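Membrane-bound lytic murein transglycosylase (Agrobacterium tumefaciens, PDB 2PNW) probably cleaves the glycan strands of peptidoglycan between N-acetylmuramic acid and N-acetylglucosamine, leaving 1,6-anhydromuramyl ends. Local coordinates at residues P104-S109 with A192-P197; W116-Y121 with R178-L183; I232-I237 with A345-G350; L281-A286 with D336-S341. All coordinates share one frame; numbering follows the deposited sequence.

Interaction 1. Residues P104-S109 with A192-P197; sequences PELEVS and ARLVFP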
# COMPACT_ATOMS: atom_id res chain seq x y z
N PRO A 104 1.58 5.84 9.66
CA PRO A 104 2.18 6.66 10.70
C PRO A 104 1.19 7.46 11.52
O PRO A 104 0.09 7.80 11.07
CB PRO A 104 3.10 7.64 9.92
CG PRO A 104 3.21 7.06 8.51
CD PRO A 104 1.89 6.36 8.32
N GLU A 105 1.60 7.77 12.74
CA GLU A 105 0.92 8.77 13.52
C GLU A 105 1.62 10.10 13.22
O GLU A 105 2.85 10.19 13.30
CB GLU A 105 1.02 8.38 14.99
CG GLU A 105 0.23 9.23 15.89
CD GLU A 105 0.19 8.67 17.31
OE1 GLU A 105 -0.53 7.68 17.54
OE2 GLU A 105 0.89 9.24 18.18
N LEU A 106 0.85 11.13 12.86
CA LEU A 106 1.40 12.43 12.53
C LEU A 106 0.78 13.51 13.39
O LEU A 106 -0.44 13.69 13.39
CB LEU A 106 1.13 12.73 11.05
CG LEU A 106 1.71 14.03 10.45
CD1 LEU A 106 3.25 14.00 10.42
CD2 LEU A 106 1.16 14.29 9.06
N GLU A 107 1.63 14.24 14.14
CA GLU A 107 1.18 15.40 14.89
C GLU A 107 0.74 16.53 13.97
O GLU A 107 1.48 16.90 13.03
CB GLU A 107 2.30 15.93 15.82
CG GLU A 107 2.62 14.94 16.95
CD GLU A 107 3.75 15.44 17.86
OE1 GLU A 107 4.28 16.57 17.65
OE2 GLU A 107 4.10 14.68 18.79
N VAL A 108 -0.43 17.08 14.26
CA VAL A 108 -0.99 18.19 13.48
C VAL A 108 -1.68 19.21 14.35
O VAL A 108 -1.86 18.99 15.56
CB VAL A 108 -2.01 17.67 12.41
CG1 VAL A 108 -1.31 16.69 11.45
CG2 VAL A 108 -3.22 17.00 13.07
N SER A 109 -2.06 20.33 13.73
CA SER A 109 -2.89 21.33 14.33
C SER A 109 -4.00 21.74 13.37
O SER A 109 -3.86 21.70 12.13
CB SER A 109 -2.06 22.57 14.71
OG SER A 109 -2.91 23.58 15.24
N ALA A 192 -2.54 7.94 7.35
CA ALA A 192 -1.96 8.32 8.64
C ALA A 192 -3.04 8.44 9.67
O ALA A 192 -4.21 8.66 9.33
CB ALA A 192 -1.26 9.67 8.51
N ARG A 193 -2.63 8.34 10.94
CA ARG A 193 -3.47 8.77 12.06
C ARG A 193 -3.01 10.16 12.50
O ARG A 193 -1.90 10.31 12.98
CB ARG A 193 -3.35 7.77 13.21
CG ARG A 193 -3.79 6.39 12.81
CD ARG A 193 -4.35 5.54 13.94
NE ARG A 193 -3.83 5.92 15.26
CZ ARG A 193 -4.56 5.86 16.37
NH1 ARG A 193 -5.83 5.45 16.31
NH2 ARG A 193 -4.04 6.21 17.54
N LEU A 194 -3.85 11.17 12.30
CA LEU A 194 -3.50 12.54 12.68
C LEU A 194 -3.86 12.76 14.15
O LEU A 194 -5.00 12.46 14.57
CB LEU A 194 -4.26 13.55 11.80
CG LEU A 194 -4.16 13.41 10.27
CD1 LEU A 194 -4.86 14.59 9.62
CD2 LEU A 194 -2.66 13.35 9.86
N VAL A 195 -2.91 13.26 14.94
CA VAL A 195 -3.15 13.51 16.37
C VAL A 195 -3.02 15.01 16.63
O VAL A 195 -1.98 15.62 16.34
CB VAL A 195 -2.16 12.75 17.28
CG1 VAL A 195 -2.62 12.81 18.76
CG2 VAL A 195 -2.06 11.31 16.86
N PHE A 196 -4.09 15.60 17.18
CA PHE A 196 -4.14 17.04 17.38
C PHE A 196 -3.69 17.37 18.83
O PHE A 196 -3.61 16.47 19.66
CB PHE A 196 -5.57 17.53 17.15
CG PHE A 196 -6.00 17.51 15.71
CD1 PHE A 196 -6.07 18.70 14.98
CD2 PHE A 196 -6.36 16.33 15.09
CE1 PHE A 196 -6.48 18.70 13.63
CE2 PHE A 196 -6.78 16.31 13.74
CZ PHE A 196 -6.84 17.51 13.02
N PRO A 197 -3.41 18.65 19.13
CA PRO A 197 -2.88 19.02 20.45
C PRO A 197 -3.87 18.79 21.60
O PRO A 197 -3.47 18.68 22.75
CB PRO A 197 -2.56 20.52 20.29
CG PRO A 197 -2.42 20.72 18.81
CD PRO A 197 -3.52 19.83 18.27
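The ring of Phe196 has Val108 CG2 seated over the centre of one face, 3.5 Å from the ring centroid and 5° off the normal, a nearly ideal CH-pi contact. The second flat group, the guanidinium of Arg193, is met at its edge and near its plane by Glu105 OE1. At 3.8 Å from Arg193 NH2 this oxygen makes a long salt bridge, with carboxylate and guanidinium planes 40° apart. These groups decorate two neighbouring parallel strands, 96-109 and 191-195, which belong to the MltA-specific insert domain. Leu106 N donates to Arg193 O and Leu106 O accepts from Val195 N, both at 2.9 Å, so that Leu106 brackets Leu194 in the manner of parallel pairing. Arg193 N to Pro104 O (2.8 Å) and Val108 N to Val195 O (3.0 Å) continue the pattern at the two ends. On the face with the salt bridge, Glu105 runs out extended with CG anti to its backbone nitrogen (chi1 -173°), which lays CG tightly against Val195 CG2 at 3.2 Å. On the other face Leu106 and Leu194 lie side by side, their CD2 methyls 4.0 Å apart, where Leu106 touches Asp182 of helix 180-189 and Ala177 of strand 173-177, and Leu194 touches Ile174 of the latter. The cohesion thus rests on backbone bonds and on one apolar face, while the stretched ion pair on the more exposed face probably adds only a modest electrostatic attraction.

Interaction 2. Residues W116-Y121 with R178-L183; sequences WRYPIY and RSKVDL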
# COMPACT_ATOMS: atom_id res chain seq x y z
N TRP A 116 3.21 25.02 12.93
CA TRP A 116 2.27 24.15 12.19
C TRP A 116 2.08 24.79 10.85
O TRP A 116 1.17 25.56 10.66
CB TRP A 116 0.94 24.05 12.97
CG TRP A 116 1.18 23.59 14.38
CD1 TRP A 116 1.21 24.37 15.51
CD2 TRP A 116 1.44 22.25 14.81
NE1 TRP A 116 1.48 23.59 16.62
CE2 TRP A 116 1.63 22.29 16.22
CE3 TRP A 116 1.53 21.01 14.15
CZ2 TRP A 116 1.89 21.15 16.98
CZ3 TRP A 116 1.80 19.87 14.91
CH2 TRP A 116 2.00 19.95 16.31
N ARG A 117 2.95 24.45 9.90
CA ARG A 117 3.06 25.25 8.69
C ARG A 117 2.87 24.44 7.42
O ARG A 117 2.85 25.01 6.33
CB ARG A 117 4.44 25.97 8.65
CG ARG A 117 5.61 25.00 8.70
CD ARG A 117 6.98 25.69 8.83
NE ARG A 117 7.29 26.54 7.69
CZ ARG A 117 8.51 27.02 7.43
NH1 ARG A 117 8.70 27.81 6.38
NH2 ARG A 117 9.55 26.72 8.21
N TYR A 118 2.79 23.12 7.53
CA TYR A 118 2.76 22.27 6.34
C TYR A 118 1.38 21.68 6.14
O TYR A 118 1.02 20.74 6.85
CB TYR A 118 3.80 21.16 6.44
CG TYR A 118 5.20 21.70 6.65
CD1 TYR A 118 5.82 22.48 5.66
CD2 TYR A 118 5.91 21.44 7.84
CE1 TYR A 118 7.12 23.00 5.85
CE2 TYR A 118 7.22 21.97 8.04
CZ TYR A 118 7.80 22.73 7.02
OH TYR A 118 9.08 23.25 7.17
N PRO A 119 0.61 22.24 5.20
CA PRO A 119 -0.78 21.79 5.05
C PRO A 119 -0.89 20.34 4.56
O PRO A 119 0.01 19.83 3.86
CB PRO A 119 -1.35 22.76 4.02
CG PRO A 119 -0.12 23.22 3.21
CD PRO A 119 0.96 23.34 4.28
N ILE A 120 -2.00 19.71 4.92
CA ILE A 120 -2.40 18.42 4.39
C ILE A 120 -3.69 18.70 3.63
O ILE A 120 -4.61 19.28 4.19
CB ILE A 120 -2.68 17.43 5.53
CG1 ILE A 120 -1.43 17.29 6.42
CG2 ILE A 120 -3.07 16.08 4.95
CD1 ILE A 120 -1.65 16.45 7.71
N TYR A 121 -3.74 18.34 2.34
CA TYR A 121 -4.84 18.79 1.47
C TYR A 121 -5.82 17.69 1.11
O TYR A 121 -5.42 16.55 0.84
CB TYR A 121 -4.26 19.32 0.16
CG TYR A 121 -3.57 20.67 0.27
CD1 TYR A 121 -4.29 21.83 0.58
CD2 TYR A 121 -2.19 20.78 0.03
CE1 TYR A 121 -3.64 23.09 0.65
CE2 TYR A 121 -1.53 22.03 0.11
CZ TYR A 121 -2.26 23.17 0.40
OH TYR A 121 -1.60 24.39 0.46
N ARG A 178 3.87 19.84 11.42
CA ARG A 178 5.04 20.66 11.80
C ARG A 178 6.33 20.08 11.25
O ARG A 178 7.38 20.72 11.38
CB ARG A 178 5.16 20.81 13.33
CG ARG A 178 5.31 19.50 14.07
CD ARG A 178 5.44 19.72 15.60
NE ARG A 178 6.57 20.60 15.88
CZ ARG A 178 6.75 21.31 16.99
NH1 ARG A 178 5.85 21.26 17.97
NH2 ARG A 178 7.83 22.08 17.11
N SER A 179 6.27 18.88 10.67
CA SER A 179 7.45 18.25 10.05
C SER A 179 7.20 17.96 8.57
O SER A 179 6.34 17.14 8.23
CB SER A 179 7.82 16.97 10.78
OG SER A 179 8.79 16.22 10.04
N LYS A 180 7.97 18.58 7.67
CA LYS A 180 7.79 18.28 6.25
C LYS A 180 8.23 16.86 5.89
O LYS A 180 7.62 16.22 5.02
CB LYS A 180 8.38 19.37 5.31
CG LYS A 180 9.87 19.43 5.17
CD LYS A 180 10.25 20.68 4.36
CE LYS A 180 11.63 21.17 4.71
NZ LYS A 180 11.92 22.44 3.95
N VAL A 181 9.26 16.34 6.57
CA VAL A 181 9.70 14.99 6.29
C VAL A 181 8.69 13.95 6.77
O VAL A 181 8.42 12.96 6.08
CB VAL A 181 11.13 14.71 6.82
CG1 VAL A 181 11.47 13.23 6.63
CG2 VAL A 181 12.14 15.59 6.03
N ASP A 182 8.11 14.18 7.96
CA ASP A 182 7.15 13.22 8.48
C ASP A 182 5.94 13.21 7.54
O ASP A 182 5.40 12.13 7.24
CB ASP A 182 6.72 13.59 9.91
CG ASP A 182 7.78 13.23 10.98
OD1 ASP A 182 8.74 12.53 10.66
OD2 ASP A 182 7.64 13.67 12.14
N LEU A 183 5.51 14.38 7.09
CA LEU A 183 4.39 14.44 6.14
C LEU A 183 4.73 13.78 4.80
O LEU A 183 3.90 13.08 4.20
CB LEU A 183 3.94 15.89 5.94
CG LEU A 183 2.84 16.09 4.90
CD1 LEU A 183 1.57 15.27 5.24
CD2 LEU A 183 2.53 17.57 4.84
O HOH W 1 10.49 24.50 5.37
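Tyr118 lays its ring against the start of helix 180-189, with Lys180 CB over the ring centre, 3.7 Å from the centroid in a CH-pi contact. The opposite face is taken by CG of Arg117, so the phenol is held flat between two aliphatic chains, and Arg178 O lies at its edge, 3.6 Å from Tyr118 CE2. A water bound to Tyr118 OH at 2.6 Å also accepts from Lys180 NZ, whose charge is paired with Asp249 as well. Beside this, Arg178 runs along one face of the Trp116 indole: CG, set between its own backbone N and carbonyl carbon (chi1 60°), and then CD cross the six-membered ring, with CD 3.5 Å from Trp116 CH2. The guanidinium beyond is at most a weak cation-pi partner. Deeper in, Leu183 CD1 packs on Ile120 CG1 at 3.8 Å. In the next shell, Ser179 OG accepts from Asp182 N at 3.0 Å and fixes the first helical turn, while Asp182 is salt-bridged to Arg238. On the strand side, Arg117 and Tyr118 both face Ala177 of strand 173-177, the signature of a classic beta bulge, here set against an N-capped helix.

Interaction 3. Residues I232-I237 with A345-G350; sequences ISMQTI and AGELAG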
# COMPACT_ATOMS: atom_id res chain seq x y z
N ILE A 232 20.91 0.99 3.79
CA ILE A 232 19.80 1.92 3.56
C ILE A 232 18.51 1.37 4.17
O ILE A 232 18.23 0.17 4.07
CB ILE A 232 19.62 2.33 2.06
CG1 ILE A 232 18.57 3.43 1.94
CG2 ILE A 232 19.32 1.11 1.17
CD1 ILE A 232 18.61 4.19 0.65
N SER A 233 17.77 2.25 4.85
CA SER A 233 16.47 1.94 5.46
C SER A 233 15.70 3.24 5.60
O SER A 233 16.28 4.32 5.43
CB SER A 233 16.69 1.37 6.86
OG SER A 233 17.39 2.31 7.66
N MET A 234 14.39 3.18 5.93
CA MET A 234 13.65 4.40 6.24
C MET A 234 14.42 5.25 7.26
O MET A 234 14.51 6.48 7.14
CB MET A 234 12.24 4.10 6.78
CG MET A 234 11.56 5.31 7.39
SD MET A 234 9.83 5.16 7.94
CE MET A 234 9.94 4.98 9.70
N GLN A 235 14.98 4.58 8.27
CA GLN A 235 15.70 5.26 9.36
C GLN A 235 16.93 6.03 8.86
O GLN A 235 17.13 7.18 9.24
CB GLN A 235 16.11 4.24 10.44
CG GLN A 235 14.97 3.73 11.32
CD GLN A 235 14.31 2.44 10.80
OE1 GLN A 235 14.36 2.13 9.61
NE2 GLN A 235 13.69 1.69 11.72
N THR A 236 17.74 5.43 8.00
CA THR A 236 18.94 6.14 7.51
C THR A 236 18.59 7.27 6.54
O THR A 236 19.29 8.29 6.48
CB THR A 236 19.99 5.22 6.90
OG1 THR A 236 19.50 4.63 5.68
CG2 THR A 236 20.34 4.09 7.88
N ILE A 237 17.52 7.09 5.77
CA ILE A 237 17.02 8.15 4.89
C ILE A 237 16.56 9.35 5.72
O ILE A 237 16.93 10.49 5.46
CB ILE A 237 15.88 7.63 3.96
CG1 ILE A 237 16.42 6.59 2.95
CG2 ILE A 237 15.24 8.81 3.20
CD1 ILE A 237 15.27 5.80 2.19
N ALA A 345 5.41 0.25 14.77
CA ALA A 345 5.11 -0.35 13.46
C ALA A 345 6.05 0.21 12.41
O ALA A 345 6.56 -0.52 11.55
CB ALA A 345 3.64 -0.09 13.06
N GLY A 346 6.29 1.52 12.48
CA GLY A 346 7.21 2.18 11.54
C GLY A 346 8.65 1.71 11.67
O GLY A 346 9.37 1.50 10.69
N GLU A 347 9.09 1.55 12.91
CA GLU A 347 10.45 1.08 13.15
C GLU A 347 10.63 -0.31 12.56
O GLU A 347 11.63 -0.58 11.90
CB GLU A 347 10.78 1.12 14.65
CG GLU A 347 10.86 2.55 15.22
CD GLU A 347 11.78 3.45 14.42
OE1 GLU A 347 13.00 3.22 14.42
OE2 GLU A 347 11.29 4.40 13.76
N LEU A 348 9.63 -1.17 12.75
CA LEU A 348 9.64 -2.52 12.20
C LEU A 348 9.67 -2.53 10.69
O LEU A 348 10.44 -3.28 10.07
CB LEU A 348 8.42 -3.30 12.70
CG LEU A 348 8.40 -3.70 14.18
CD1 LEU A 348 7.07 -4.34 14.48
CD2 LEU A 348 9.55 -4.64 14.52
N ALA A 349 8.85 -1.68 10.08
CA ALA A 349 8.73 -1.64 8.64
C ALA A 349 10.00 -1.12 7.97
O ALA A 349 10.35 -1.55 6.86
CB ALA A 349 7.52 -0.75 8.25
N GLY A 350 10.67 -0.18 8.64
CA GLY A 350 11.73 0.64 8.02
C GLY A 350 12.93 -0.13 7.48
O GLY A 350 13.62 0.36 6.57
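Gln235 and Met234, at the start of helix 234-243, meet residues 346-350 where a capping box opens the helix: Ser233 OG accepts from Thr236 N, and Thr236 OG1 in return accepts from Ser233 N. The contact joins the MltA-specific insert to the 3D domain, and its backbone link is Met234 N to Gly350 O at 3.0 Å, which gives an amide at the helix start a partner from the 345-350 segment. The side chain of Gln235 adds a second grip. CB points toward the other segment, and CG, anti to the carbonyl carbon (chi1 -73°), comes 3.7 Å from Glu347 OE1; the bend at chi2 (92°) then turns CD and its amide toward the 345-350 helix. Past CD, the amide splits its work. Its OE1 faces the backbone of Gly350, 3.4 Å from CA, a close approach at a residue with no side chain. Its NE2 donates twice to a single residue. Glu347 O receives one bond at 3.1 Å, lying in the carbonyl plane on a lone pair and close to the amide plane of Gln235. The other, 3.2 Å long, goes to Glu347 OE1. With amide and carboxylate almost perpendicular, 86° apart, NE2 reaches that OE1 from above the carboxylate plane.

Interaction 4. Residues L281-A286 with D336-S341; sequences LVAGRA and DIFTGS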
# COMPACT_ATOMS: atom_id res chain seq x y z
N LEU A 281 -6.93 -2.42 6.48
CA LEU A 281 -5.77 -3.30 6.51
C LEU A 281 -5.65 -3.99 7.86
O LEU A 281 -6.18 -3.51 8.86
CB LEU A 281 -4.49 -2.50 6.22
CG LEU A 281 -4.48 -1.80 4.86
CD1 LEU A 281 -3.07 -1.27 4.57
CD2 LEU A 281 -4.95 -2.69 3.72
N VAL A 282 -4.95 -5.11 7.90
CA VAL A 282 -4.80 -5.86 9.16
C VAL A 282 -3.30 -5.98 9.39
O VAL A 282 -2.59 -6.54 8.55
CB VAL A 282 -5.36 -7.29 9.02
CG1 VAL A 282 -5.13 -8.10 10.32
CG2 VAL A 282 -6.87 -7.26 8.63
N ALA A 283 -2.83 -5.44 10.52
CA ALA A 283 -1.40 -5.46 10.84
C ALA A 283 -0.83 -6.86 10.71
O ALA A 283 -1.38 -7.81 11.30
CB ALA A 283 -1.16 -4.92 12.26
N GLY A 284 0.25 -6.98 9.95
CA GLY A 284 0.97 -8.24 9.80
C GLY A 284 0.31 -9.23 8.84
O GLY A 284 0.88 -10.27 8.56
N ARG A 285 -0.87 -8.90 8.32
CA ARG A 285 -1.60 -9.86 7.47
C ARG A 285 -2.06 -9.29 6.13
O ARG A 285 -2.62 -10.02 5.32
CB ARG A 285 -2.81 -10.44 8.22
CG ARG A 285 -2.45 -11.32 9.43
CD ARG A 285 -2.02 -12.69 8.97
NE ARG A 285 -1.37 -13.42 10.06
CZ ARG A 285 -1.04 -14.71 10.02
NH1 ARG A 285 -1.31 -15.43 8.93
NH2 ARG A 285 -0.44 -15.26 11.07
N ALA A 286 -1.88 -7.99 5.91
CA ALA A 286 -2.20 -7.36 4.65
C ALA A 286 -0.95 -7.10 3.81
O ALA A 286 0.04 -6.54 4.30
CB ALA A 286 -2.95 -6.04 4.88
N ASP A 336 4.57 -5.52 -0.35
CA ASP A 336 4.84 -4.60 0.74
C ASP A 336 3.99 -5.09 1.90
O ASP A 336 2.75 -5.08 1.82
CB ASP A 336 4.40 -3.21 0.34
CG ASP A 336 5.38 -2.12 0.74
OD1 ASP A 336 6.43 -2.41 1.32
OD2 ASP A 336 5.10 -0.95 0.44
N ILE A 337 4.65 -5.50 2.98
CA ILE A 337 3.99 -6.05 4.17
C ILE A 337 3.53 -4.92 5.08
O ILE A 337 4.33 -4.06 5.47
CB ILE A 337 4.97 -6.95 4.99
CG1 ILE A 337 5.39 -8.19 4.19
CG2 ILE A 337 4.37 -7.33 6.36
CD1 ILE A 337 6.71 -8.80 4.68
N PHE A 338 2.23 -4.90 5.40
CA PHE A 338 1.69 -3.91 6.32
C PHE A 338 2.00 -4.29 7.77
O PHE A 338 1.53 -5.31 8.25
CB PHE A 338 0.16 -3.77 6.16
CG PHE A 338 -0.45 -2.72 7.08
CD1 PHE A 338 -0.11 -1.37 6.92
CD2 PHE A 338 -1.36 -3.08 8.08
CE1 PHE A 338 -0.67 -0.37 7.77
CE2 PHE A 338 -1.93 -2.10 8.94
CZ PHE A 338 -1.57 -0.74 8.79
N THR A 339 2.79 -3.47 8.47
CA THR A 339 3.20 -3.83 9.83
C THR A 339 2.29 -3.30 10.92
O THR A 339 2.40 -3.73 12.08
CB THR A 339 4.65 -3.40 10.16
OG1 THR A 339 4.74 -1.99 10.06
CG2 THR A 339 5.66 -4.05 9.23
N GLY A 340 1.41 -2.35 10.58
CA GLY A 340 0.52 -1.78 11.59
C GLY A 340 0.59 -0.27 11.62
O GLY A 340 1.02 0.36 10.65
N SER A 341 0.21 0.31 12.76
CA SER A 341 -0.01 1.72 12.90
C SER A 341 0.86 2.27 14.04
O SER A 341 1.01 1.61 15.09
CB SER A 341 -1.49 2.02 13.16
OG SER A 341 -2.33 1.53 12.12
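Phe338 swings its ring toward Leu281 because CG stands opposite the backbone N about the first torsion (chi1 -179°). Leu281 CB already points at the ring, and CG opposite the carbonyl carbon (chi1 -60°) carries CD1 to it as well. Leu281 CB sits over one face, offset toward the rim and 3.7 Å from Phe338 CD2, in CH-pi contact; CD1 follows at 3.8 Å from Phe338 CD1. Over the centre of the opposite face lies Gly340 N, from the same strand as the phenylalanine. Val282 O approaches near the ring plane at an edge, and Ala283 CA comes within 3.6 Å of Phe338 CD2. Residues 282-285 form a type II beta turn, closed by Arg285 N to Val282 O at 2.9 Å, with Gly284 at its third position (phi 78°). The turn leads into strand 286-288, which runs antiparallel to strand 334-341 in the 3D domain, a family grouped with the double-psi beta barrels. Backbone bonds grip Phe338 on both its polar atoms: Gly284 N donates to Phe338 O at 2.7 Å, and Phe338 N donates to Ala286 O at 2.9 Å. Ala283 CB presses on Gly340 CA at 3.6 Å. Outside the pair, Arg318 binds Gly284 O, Arg285 reaches Asp23 in a salt bridge, and Phe101 of strand 96-109 meets the Phe338 ring.

Overall arrangement
Interactions 1 and 2 form one unit of the insert domain, their centres 10 Å apart and their side chains in contact: Ser109 CB lies 3.4 Å from Trp116 CG, and Leu106 CD1 3.5 Å from Asp182 CB. Along the chain, interaction 2 is nested within the loop that interaction 1 closes. Interactions 3 and 4 form a second pair, with centres 15 Å apart, joined where Ala345 O meets Thr339 OG1 at 2.8 Å. Strand 96-109 runs beside strand 334-341, linking interaction 1 to interaction 4 at about 19 Å between centres. Interaction 3 bridges the insert and the 3D domain; in MltA relatives the substrate groove lies between two such domains.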